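Local coordinates for protein ALDH21) (Physcomitrella patens subsp. patens, PDB 5MZ5) that is an NADP(+)-dependent succinic semialdehyde dehydrogenase of the aldehyde dehydrogenase family, oxidising succinic semialdehyde to succinate, at residues I42-K47 with A238-P243; R100-E105 with I231-L236; E372-E377 with E407-K412. One frame throughout, in Å; residues are numbered along the deposited sequence.

Contact 1: residues I42-K47 with A238-P243; sequences IFLASK and AFSILP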
loop_
_atom_site.group_PDB
_atom_site.type_symbol
_atom_site.label_atom_id
_atom_site.label_comp_id
_atom_site.label_asym_id
_atom_site.label_seq_id
_atom_site.Cartn_x
_atom_site.Cartn_y
_atom_site.Cartn_z
ATOM N N ILE A 42 35.965 -14.035 17.340
ATOM C CA ILE A 42 34.911 -13.044 17.491
ATOM C C ILE A 42 35.101 -12.068 16.342
ATOM O O ILE A 42 36.160 -12.084 15.699
ATOM C CB ILE A 42 34.817 -12.401 18.901
ATOM C CG1 ILE A 42 36.117 -11.669 19.300
ATOM C CG2 ILE A 42 34.443 -13.479 19.915
ATOM C CD1 ILE A 42 36.032 -10.759 20.558
ATOM N N PHE A 43 34.079 -11.266 16.042
ATOM C CA PHE A 43 34.167 -10.380 14.903
ATOM C C PHE A 43 34.175 -8.938 15.314
ATOM O O PHE A 43 33.244 -8.459 15.938
ATOM C CB PHE A 43 33.075 -10.728 13.863
ATOM C CG PHE A 43 33.365 -12.088 13.260
ATOM C CD1 PHE A 43 34.206 -12.214 12.157
ATOM C CD2 PHE A 43 32.884 -13.253 13.862
ATOM C CE1 PHE A 43 34.532 -13.477 11.646
ATOM C CE2 PHE A 43 33.232 -14.507 13.367
ATOM C CZ PHE A 43 34.063 -14.610 12.267
ATOM N N LEU A 44 35.278 -8.264 14.996
ATOM C CA LEU A 44 35.512 -6.868 15.324
ATOM C C LEU A 44 35.733 -6.108 14.034
ATOM O O LEU A 44 36.739 -6.331 13.348
ATOM C CB LEU A 44 36.713 -6.747 16.283
ATOM C CG LEU A 44 37.231 -5.339 16.621
ATOM C CD1 LEU A 44 36.165 -4.503 17.286
ATOM C CD2 LEU A 44 38.431 -5.415 17.550
ATOM N N ALA A 45 34.767 -5.219 13.691
ATOM C CA ALA A 45 34.778 -4.402 12.476
ATOM C C ALA A 45 34.990 -5.299 11.228
ATOM O O ALA A 45 35.896 -5.047 10.420
ATOM C CB ALA A 45 35.856 -3.325 12.577
ATOM N N SER A 46 34.158 -6.387 11.138
ATOM C CA SER A 46 34.092 -7.408 10.068
ATOM C C SER A 46 35.226 -8.438 10.056
ATOM O O SER A 46 35.249 -9.313 9.181
ATOM C CB SER A 46 34.002 -6.752 8.688
ATOM O OG SER A 46 33.118 -5.646 8.672
ATOM N N LYS A 47 36.168 -8.333 11.001
ATOM C CA LYS A 47 37.354 -9.181 10.995
ATOM C C LYS A 47 37.429 -10.174 12.162
ATOM O O LYS A 47 37.089 -9.820 13.294
ATOM C CB LYS A 47 38.637 -8.317 10.906
ATOM C CG LYS A 47 38.646 -7.402 9.677
ATOM C CD LYS A 47 40.030 -7.200 9.109
ATOM C CE LYS A 47 40.021 -6.599 7.722
ATOM N NZ LYS A 47 39.398 -7.491 6.697
ATOM N N ALA A 238 30.955 -2.915 8.846
ATOM C CA ALA A 238 29.480 -3.018 8.807
ATOM C C ALA A 238 28.943 -3.857 9.976
ATOM O O ALA A 238 27.778 -3.711 10.383
ATOM C CB ALA A 238 29.046 -3.647 7.500
ATOM N N PHE A 239 29.767 -4.775 10.475
ATOM C CA PHE A 239 29.329 -5.624 11.570
ATOM C C PHE A 239 30.431 -5.955 12.549
ATOM O O PHE A 239 31.609 -6.013 12.195
ATOM C CB PHE A 239 28.661 -6.920 11.039
ATOM C CG PHE A 239 29.611 -8.007 10.591
ATOM C CD1 PHE A 239 30.177 -7.981 9.317
ATOM C CD2 PHE A 239 29.984 -9.028 11.459
ATOM C CE1 PHE A 239 31.085 -8.967 8.918
ATOM C CE2 PHE A 239 30.887 -10.016 11.054
ATOM C CZ PHE A 239 31.436 -9.975 9.791
ATOM N N SER A 240 30.007 -6.212 13.783
ATOM C CA SER A 240 30.801 -6.726 14.882
ATOM C C SER A 240 29.884 -7.661 15.651
ATOM O O SER A 240 28.706 -7.347 15.827
ATOM C CB SER A 240 31.312 -5.610 15.784
ATOM O OG SER A 240 32.424 -4.968 15.189
ATOM N N ILE A 241 30.402 -8.829 16.030
ATOM C CA ILE A 241 29.694 -9.844 16.829
ATOM C C ILE A 241 30.640 -10.198 17.979
ATOM O O ILE A 241 31.666 -10.853 17.766
ATOM C CB ILE A 241 29.180 -11.084 16.030
ATOM C CG1 ILE A 241 28.267 -10.648 14.849
ATOM C CG2 ILE A 241 28.454 -12.107 16.979
ATOM C CD1 ILE A 241 28.025 -11.695 13.837
ATOM N N LEU A 242 30.328 -9.657 19.171
ATOM C CA LEU A 242 31.154 -9.802 20.364
ATOM C C LEU A 242 30.393 -10.312 21.611
ATOM O O LEU A 242 29.566 -9.577 22.160
ATOM C CB LEU A 242 31.854 -8.471 20.738
ATOM C CG LEU A 242 32.166 -7.438 19.663
ATOM C CD1 LEU A 242 31.977 -6.031 20.214
ATOM C CD2 LEU A 242 33.604 -7.588 19.170
ATOM N N PRO A 243 30.689 -11.539 22.102
ATOM C CA PRO A 243 30.130 -11.968 23.403
ATOM C C PRO A 243 30.831 -11.074 24.439
ATOM O O PRO A 243 32.050 -10.870 24.377
ATOM C CB PRO A 243 30.561 -13.442 23.516
ATOM C CG PRO A 243 31.097 -13.801 22.146
ATOM C CD PRO A 243 31.639 -12.538 21.587
#
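Phe43 CB packs against CE2 of the Phe239 ring at 3.6 Å, and the two phenyl groups run side by side in the same direction with their planes 37° apart. The Phe239 ring owes its place to a chi1 of 80°, which lodges CG between its own backbone N and carbonyl carbon. One face then receives Ser46 CA, 3.5 Å above the plane and displaced toward the rim, so that the bend of 42-47 settles on the ring as a CH-pi contact. At the far end Ile42 CG2 presses on Pro243 CD at 3.4 Å, a tight fit for two carbons, while CD2 of Leu242 fills the notch beside Phe43 O and reaches Leu44 CB. Between these bumps the backbones join. Phe43 N donates to Ile241 O at 3.0 Å and Ile241 N returns a bond to Phe43 O, which makes Phe43 and Ile241 an antiparallel hydrogen-bonded pair. The side chain of Ser240 takes over next, its OG accepting a nearly straight bond from Ala45 N at 2.8 Å. Ser46 N then bonds to Phe239 O, while Ser46 OG bonds to Gly237 N. Residues Leu44 to Lys47 form a type I' turn, the tight reversal of a beta hairpin, and strand 38-44 meets strand 239-241 through a single antiparallel bridge, at the edge of the Rossmann-type sheet of the coenzyme domain.

Contact 2: residues R100-E105 with I231-L236; sequences RKAVLE and IEELPL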
loop_
_atom_site.group_PDB
_atom_site.type_symbol
_atom_site.label_atom_id
_atom_site.label_comp_id
_atom_site.label_asym_id
_atom_site.label_seq_id
_atom_site.Cartn_x
_atom_site.Cartn_y
_atom_site.Cartn_z
ATOM N N ARG A 100 22.773 -5.188 -1.273
ATOM C CA ARG A 100 22.217 -5.623 0.018
ATOM C C ARG A 100 21.587 -7.008 -0.169
ATOM O O ARG A 100 21.833 -7.894 0.643
ATOM C CB ARG A 100 21.194 -4.616 0.581
ATOM C CG ARG A 100 21.783 -3.239 0.861
ATOM C CD ARG A 100 20.839 -2.355 1.660
ATOM N NE ARG A 100 19.492 -2.261 1.085
ATOM C CZ ARG A 100 19.103 -1.331 0.217
ATOM N NH1 ARG A 100 17.859 -1.318 -0.234
ATOM N NH2 ARG A 100 19.951 -0.392 -0.190
ATOM N N LYS A 101 20.864 -7.209 -1.301
ATOM C CA LYS A 101 20.261 -8.488 -1.667
ATOM C C LYS A 101 21.318 -9.583 -1.838
ATOM O O LYS A 101 21.114 -10.697 -1.355
ATOM C CB LYS A 101 19.456 -8.349 -2.965
ATOM C CG LYS A 101 18.586 -9.571 -3.267
ATOM C CD LYS A 101 17.861 -9.437 -4.586
ATOM C CE LYS A 101 16.840 -10.540 -4.717
ATOM N NZ LYS A 101 16.429 -10.745 -6.122
ATOM N N ALA A 102 22.415 -9.281 -2.570
ATOM C CA ALA A 102 23.510 -10.217 -2.822
ATOM C C ALA A 102 24.144 -10.713 -1.511
ATOM O O ALA A 102 24.451 -11.902 -1.415
ATOM C CB ALA A 102 24.566 -9.596 -3.743
ATOM N N VAL A 103 24.297 -9.824 -0.496
ATOM C CA VAL A 103 24.840 -10.200 0.825
ATOM C C VAL A 103 23.910 -11.265 1.447
ATOM O O VAL A 103 24.373 -12.336 1.849
ATOM C CB VAL A 103 25.012 -8.990 1.804
ATOM C CG1 VAL A 103 25.457 -9.457 3.195
ATOM C CG2 VAL A 103 25.969 -7.938 1.249
ATOM N N LEU A 104 22.604 -10.951 1.509
ATOM C CA LEU A 104 21.590 -11.816 2.110
ATOM C C LEU A 104 21.442 -13.158 1.393
ATOM O O LEU A 104 21.250 -14.176 2.051
ATOM C CB LEU A 104 20.244 -11.065 2.226
ATOM C CG LEU A 104 20.262 -9.841 3.128
ATOM C CD1 LEU A 104 19.198 -8.861 2.760
ATOM C CD2 LEU A 104 20.199 -10.232 4.611
ATOM N N GLU A 105 21.578 -13.164 0.057
ATOM C CA GLU A 105 21.503 -14.386 -0.745
ATOM C C GLU A 105 22.732 -15.262 -0.521
ATOM O O GLU A 105 22.619 -16.492 -0.557
ATOM C CB GLU A 105 21.326 -14.073 -2.239
ATOM C CG GLU A 105 19.951 -13.517 -2.566
ATOM C CD GLU A 105 19.725 -13.221 -4.036
ATOM O OE1 GLU A 105 20.627 -12.654 -4.697
ATOM O OE2 GLU A 105 18.623 -13.546 -4.525
ATOM N N ILE A 231 31.924 -12.095 2.782
ATOM C CA ILE A 231 31.110 -11.384 1.788
ATOM C C ILE A 231 31.709 -9.997 1.480
ATOM O O ILE A 231 31.615 -9.066 2.285
ATOM C CB ILE A 231 29.600 -11.359 2.165
ATOM C CG1 ILE A 231 29.062 -12.803 2.330
ATOM C CG2 ILE A 231 28.785 -10.565 1.121
ATOM C CD1 ILE A 231 27.717 -12.922 3.026
ATOM N N GLU A 232 32.302 -9.889 0.278
ATOM C CA GLU A 232 32.995 -8.717 -0.261
ATOM C C GLU A 232 32.099 -7.484 -0.435
ATOM O O GLU A 232 32.586 -6.373 -0.232
ATOM C CB GLU A 232 33.742 -9.061 -1.568
ATOM C CG GLU A 232 32.868 -9.645 -2.680
ATOM C CD GLU A 232 32.768 -11.162 -2.775
ATOM O OE1 GLU A 232 32.400 -11.818 -1.772
ATOM O OE2 GLU A 232 33.018 -11.690 -3.882
ATOM N N GLU A 233 30.801 -7.678 -0.796
ATOM C CA GLU A 233 29.798 -6.614 -0.982
ATOM C C GLU A 233 29.539 -5.830 0.310
ATOM O O GLU A 233 29.155 -4.662 0.250
ATOM C CB GLU A 233 28.451 -7.192 -1.459
ATOM C CG GLU A 233 28.407 -7.645 -2.907
ATOM C CD GLU A 233 28.707 -9.107 -3.164
ATOM O OE1 GLU A 233 29.436 -9.730 -2.358
ATOM O OE2 GLU A 233 28.242 -9.621 -4.207
ATOM N N LEU A 234 29.720 -6.479 1.467
ATOM C CA LEU A 234 29.478 -5.859 2.760
ATOM C C LEU A 234 30.653 -4.969 3.176
ATOM O O LEU A 234 31.761 -5.474 3.309
ATOM C CB LEU A 234 29.141 -6.942 3.805
ATOM C CG LEU A 234 28.336 -6.514 5.032
ATOM C CD1 LEU A 234 26.964 -5.925 4.645
ATOM C CD2 LEU A 234 28.172 -7.687 5.979
ATOM N N PRO A 235 30.452 -3.628 3.300
ATOM C CA PRO A 235 31.574 -2.733 3.662
ATOM C C PRO A 235 32.315 -3.120 4.947
ATOM O O PRO A 235 31.719 -3.693 5.852
ATOM C CB PRO A 235 30.900 -1.358 3.808
ATOM C CG PRO A 235 29.658 -1.450 2.963
ATOM C CD PRO A 235 29.196 -2.863 3.134
ATOM N N LEU A 236 33.614 -2.787 5.024
ATOM C CA LEU A 236 34.436 -3.045 6.208
ATOM C C LEU A 236 33.903 -2.239 7.404
ATOM O O LEU A 236 33.615 -1.049 7.274
ATOM C CB LEU A 236 35.895 -2.687 5.917
ATOM C CG LEU A 236 36.913 -3.162 6.943
ATOM C CD1 LEU A 236 37.162 -4.676 6.804
ATOM C CD2 LEU A 236 38.216 -2.360 6.811
#
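Val103, on helix 97-113, packs its side chain against the type I beta turn Ile231-Leu234 that follows helix 219-229 and leads to strand 239-241 of the Rossmann-type sheet. The packing is tight around its two methyls. Val103 CG2 lies 3.7 Å from Glu233 CB and also meets Ile231 CG2. Both CG1 and CG2 of the valine rest on Leu234 CD1, each at 4.1 Å. With CG1 anti to the backbone N (chi1 175°) and CG2 anti to the carbonyl carbon, both branches face the turn. The Leu234 side chain lies roughly perpendicular to Val103, while that of Ile231 passes it at a slant. Met95 and Ile203 also touch Val103, extending the apolar cluster beyond the turn. No hydrogen bond joins the two segments, so the interface rests on van der Waals contact.

The Ala102 side is looser and more open to solvent. Here Glu233, bent at chi2 (93°), runs antiparallel to the valine side chain and lays its carboxylate near the helix, where the methyl of Ala102 is all it meets of 100-105. Its charge is answered just past the end of 100-105, at Lys106, by a salt bridge from Glu233 OE1 to Lys106 NZ, and Glu232 OE1 pairs with the same ammonium group. Back on the packed side, the CD1 methyl of Ile231 ends 3.6 Å from the carbonyl oxygen Val103 O.

Contact 3: residues E372-E377 with E407-K412; sequences EDWVKE and EANARK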
loop_
_atom_site.group_PDB
_atom_site.type_symbol
_atom_site.label_atom_id
_atom_site.label_comp_id
_atom_site.label_asym_id
_atom_site.label_seq_id
_atom_site.Cartn_x
_atom_site.Cartn_y
_atom_site.Cartn_z
ATOM N N GLU A 372 10.955 -26.569 38.870
ATOM C CA GLU A 372 10.595 -27.560 39.885
ATOM C C GLU A 372 9.985 -26.876 41.141
ATOM O O GLU A 372 8.984 -27.369 41.676
ATOM C CB GLU A 372 11.843 -28.385 40.271
ATOM C CG GLU A 372 11.550 -29.584 41.162
ATOM C CD GLU A 372 12.746 -30.204 41.858
ATOM O OE1 GLU A 372 13.839 -29.593 41.855
ATOM O OE2 GLU A 372 12.583 -31.307 42.424
ATOM N N ASP A 373 10.580 -25.741 41.586
ATOM C CA ASP A 373 10.091 -24.980 42.741
ATOM C C ASP A 373 8.685 -24.439 42.469
ATOM O O ASP A 373 7.806 -24.541 43.328
ATOM C CB ASP A 373 11.039 -23.803 43.078
ATOM C CG ASP A 373 12.413 -24.150 43.619
ATOM O OD1 ASP A 373 12.595 -25.296 44.112
ATOM O OD2 ASP A 373 13.315 -23.272 43.554
ATOM N N TRP A 374 8.477 -23.861 41.265
ATOM C CA TRP A 374 7.183 -23.312 40.866
ATOM C C TRP A 374 6.128 -24.393 40.728
ATOM O O TRP A 374 4.981 -24.144 41.078
ATOM C CB TRP A 374 7.298 -22.433 39.614
ATOM C CG TRP A 374 7.927 -21.095 39.884
ATOM C CD1 TRP A 374 8.540 -20.685 41.037
ATOM C CD2 TRP A 374 8.010 -19.995 38.973
ATOM N NE1 TRP A 374 8.999 -19.399 40.898
ATOM C CE2 TRP A 374 8.692 -18.949 39.639
ATOM C CE3 TRP A 374 7.597 -19.795 37.639
ATOM C CZ2 TRP A 374 8.922 -17.707 39.041
ATOM C CZ3 TRP A 374 7.846 -18.570 37.042
ATOM C CH2 TRP A 374 8.520 -17.552 37.732
ATOM N N VAL A 375 6.516 -25.607 40.288
ATOM C CA VAL A 375 5.597 -26.750 40.188
ATOM C C VAL A 375 5.148 -27.157 41.611
ATOM O O VAL A 375 3.941 -27.306 41.850
ATOM C CB VAL A 375 6.203 -27.926 39.363
ATOM C CG1 VAL A 375 5.422 -29.225 39.556
ATOM C CG2 VAL A 375 6.307 -27.570 37.879
ATOM N N LYS A 376 6.114 -27.310 42.552
ATOM C CA LYS A 376 5.827 -27.672 43.944
ATOM C C LYS A 376 4.937 -26.609 44.609
ATOM O O LYS A 376 3.953 -26.957 45.259
ATOM C CB LYS A 376 7.118 -27.901 44.757
ATOM C CG LYS A 376 7.866 -29.180 44.386
ATOM C CD LYS A 376 8.900 -29.549 45.426
ATOM C CE LYS A 376 10.206 -30.042 44.855
ATOM N NZ LYS A 376 11.152 -28.913 44.602
ATOM N N GLU A 377 5.244 -25.323 44.381
ATOM C CA GLU A 377 4.461 -24.210 44.910
ATOM C C GLU A 377 3.016 -24.241 44.369
ATOM O O GLU A 377 2.084 -24.025 45.142
ATOM C CB GLU A 377 5.148 -22.878 44.590
ATOM C CG GLU A 377 4.470 -21.649 45.180
ATOM C CD GLU A 377 4.520 -20.395 44.326
ATOM O OE1 GLU A 377 5.419 -20.292 43.460
ATOM O OE2 GLU A 377 3.670 -19.501 44.539
ATOM N N GLU A 407 -2.613 -16.666 42.428
ATOM C CA GLU A 407 -1.516 -16.217 43.290
ATOM C C GLU A 407 -0.209 -17.022 43.076
ATOM O O GLU A 407 0.871 -16.485 43.356
ATOM C CB GLU A 407 -1.929 -16.161 44.781
ATOM C CG GLU A 407 -2.528 -17.444 45.352
ATOM C CD GLU A 407 -4.027 -17.656 45.201
ATOM O OE1 GLU A 407 -4.555 -18.553 45.897
ATOM O OE2 GLU A 407 -4.674 -16.946 44.394
ATOM N N ALA A 408 -0.297 -18.276 42.561
ATOM C CA ALA A 408 0.893 -19.103 42.286
ATOM C C ALA A 408 1.747 -18.525 41.151
ATOM O O ALA A 408 1.201 -18.050 40.143
ATOM C CB ALA A 408 0.492 -20.531 41.962
ATOM N N ASN A 409 3.091 -18.558 41.329
ATOM C CA ASN A 409 4.072 -18.063 40.352
ATOM C C ASN A 409 3.939 -18.730 38.990
ATOM O O ASN A 409 4.137 -18.061 37.972
ATOM C CB ASN A 409 5.495 -18.229 40.859
ATOM C CG ASN A 409 5.906 -17.195 41.864
ATOM O OD1 ASN A 409 5.714 -15.993 41.675
ATOM N ND2 ASN A 409 6.524 -17.642 42.944
ATOM N N ALA A 410 3.588 -20.039 38.975
ATOM C CA ALA A 410 3.387 -20.826 37.756
ATOM C C ALA A 410 2.242 -20.234 36.913
ATOM O O ALA A 410 2.300 -20.318 35.693
ATOM C CB ALA A 410 3.098 -22.279 38.105
ATOM N N ARG A 411 1.249 -19.589 37.557
ATOM C CA ARG A 411 0.119 -18.967 36.869
ATOM C C ARG A 411 0.376 -17.492 36.492
ATOM O O ARG A 411 0.060 -17.075 35.378
ATOM C CB ARG A 411 -1.183 -19.147 37.693
ATOM C CG ARG A 411 -2.437 -18.419 37.157
ATOM C CD ARG A 411 -2.788 -18.721 35.693
ATOM N NE ARG A 411 -3.947 -17.948 35.234
ATOM C CZ ARG A 411 -3.903 -16.690 34.798
ATOM N NH1 ARG A 411 -2.748 -16.047 34.719
ATOM N NH2 ARG A 411 -5.016 -16.070 34.433
ATOM N N LYS A 412 0.957 -16.724 37.414
ATOM C CA LYS A 412 1.232 -15.294 37.287
ATOM C C LYS A 412 2.406 -14.961 36.346
ATOM O O LYS A 412 2.338 -13.979 35.596
ATOM C CB LYS A 412 1.454 -14.724 38.704
ATOM C CG LYS A 412 1.728 -13.223 38.820
ATOM C CD LYS A 412 1.635 -12.711 40.278
ATOM C CE LYS A 412 2.423 -13.481 41.333
ATOM N NZ LYS A 412 3.897 -13.335 41.180
HETATM O O HOH W 1 3.703 -21.867 41.413
#
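The indole of Trp374 carries Asn409 CB on one face: the methylene sits 3.5 Å from the centroid of the five-membered ring and only 12° off its normal, a CH-pi contact over the centre of that ring. The Asn409 amide lies at a modest tilt to the indole plane, with ND2 3.7 Å from Trp374 NE1. The Glu377 carboxylate stands much steeper to this amide, their planes 75° apart. Its OE1 takes a bond from Asn409 ND2 at 2.9 Å, approached on the syn side but 29° out of the carboxylate plane. The other oxygen, OE2, accepts a weak bond from Asn409 N and also forms a salt bridge with Lys381. Glu377 extends CG anti to its backbone N and then bends at chi2, which carries the carboxylate across to the start of the short helix 409-412. Ala408 is the N-cap of that helix, its O accepting from both Arg411 N and Lys412 N. A water completes the joint: it accepts from Ala410 N and donates to Trp374 O at 2.6 Å, with a second, weak donation to Glu377 OE1. On the amide's other end, Asn409 OD1 receives Lys412 NZ.

The contact therefore packs helix 365-380 against the amino-terminal end of helix 409-412, close before Glu414, an NADP(+)-binding residue, although no coenzyme is bound in this apo structure. Glu377 puts its carboxylate where the Asn409 side-chain amide and, weakly, the Asn409 backbone N-H face it, which may stabilise its negative charge, with Lys381 probably adding to this.

Contacts 1 and 2 are neighbours, their centres 15 Å apart, and they share the connection between helix 219-229 and strand 239-241: residues 231-236 form the turn against which helix 97-113 packs, and the strand that follows lies in 238-243. They also touch directly, Lys47 CE lying 3.6 Å from Leu236 CD1. Contact 3 stands on the opposite side of the chain's centre, 41 Å from contact 1 and 48 Å from contact 2, centre to centre. Contacts 1 and 3 nonetheless both approach residues of the NADP(+) site: the side chain of Pro243 is about 5 Å from that of Ser215, and the side chain of Trp374 about 6 Å from that of Glu414. Contact 2 lies away from the known binding residues.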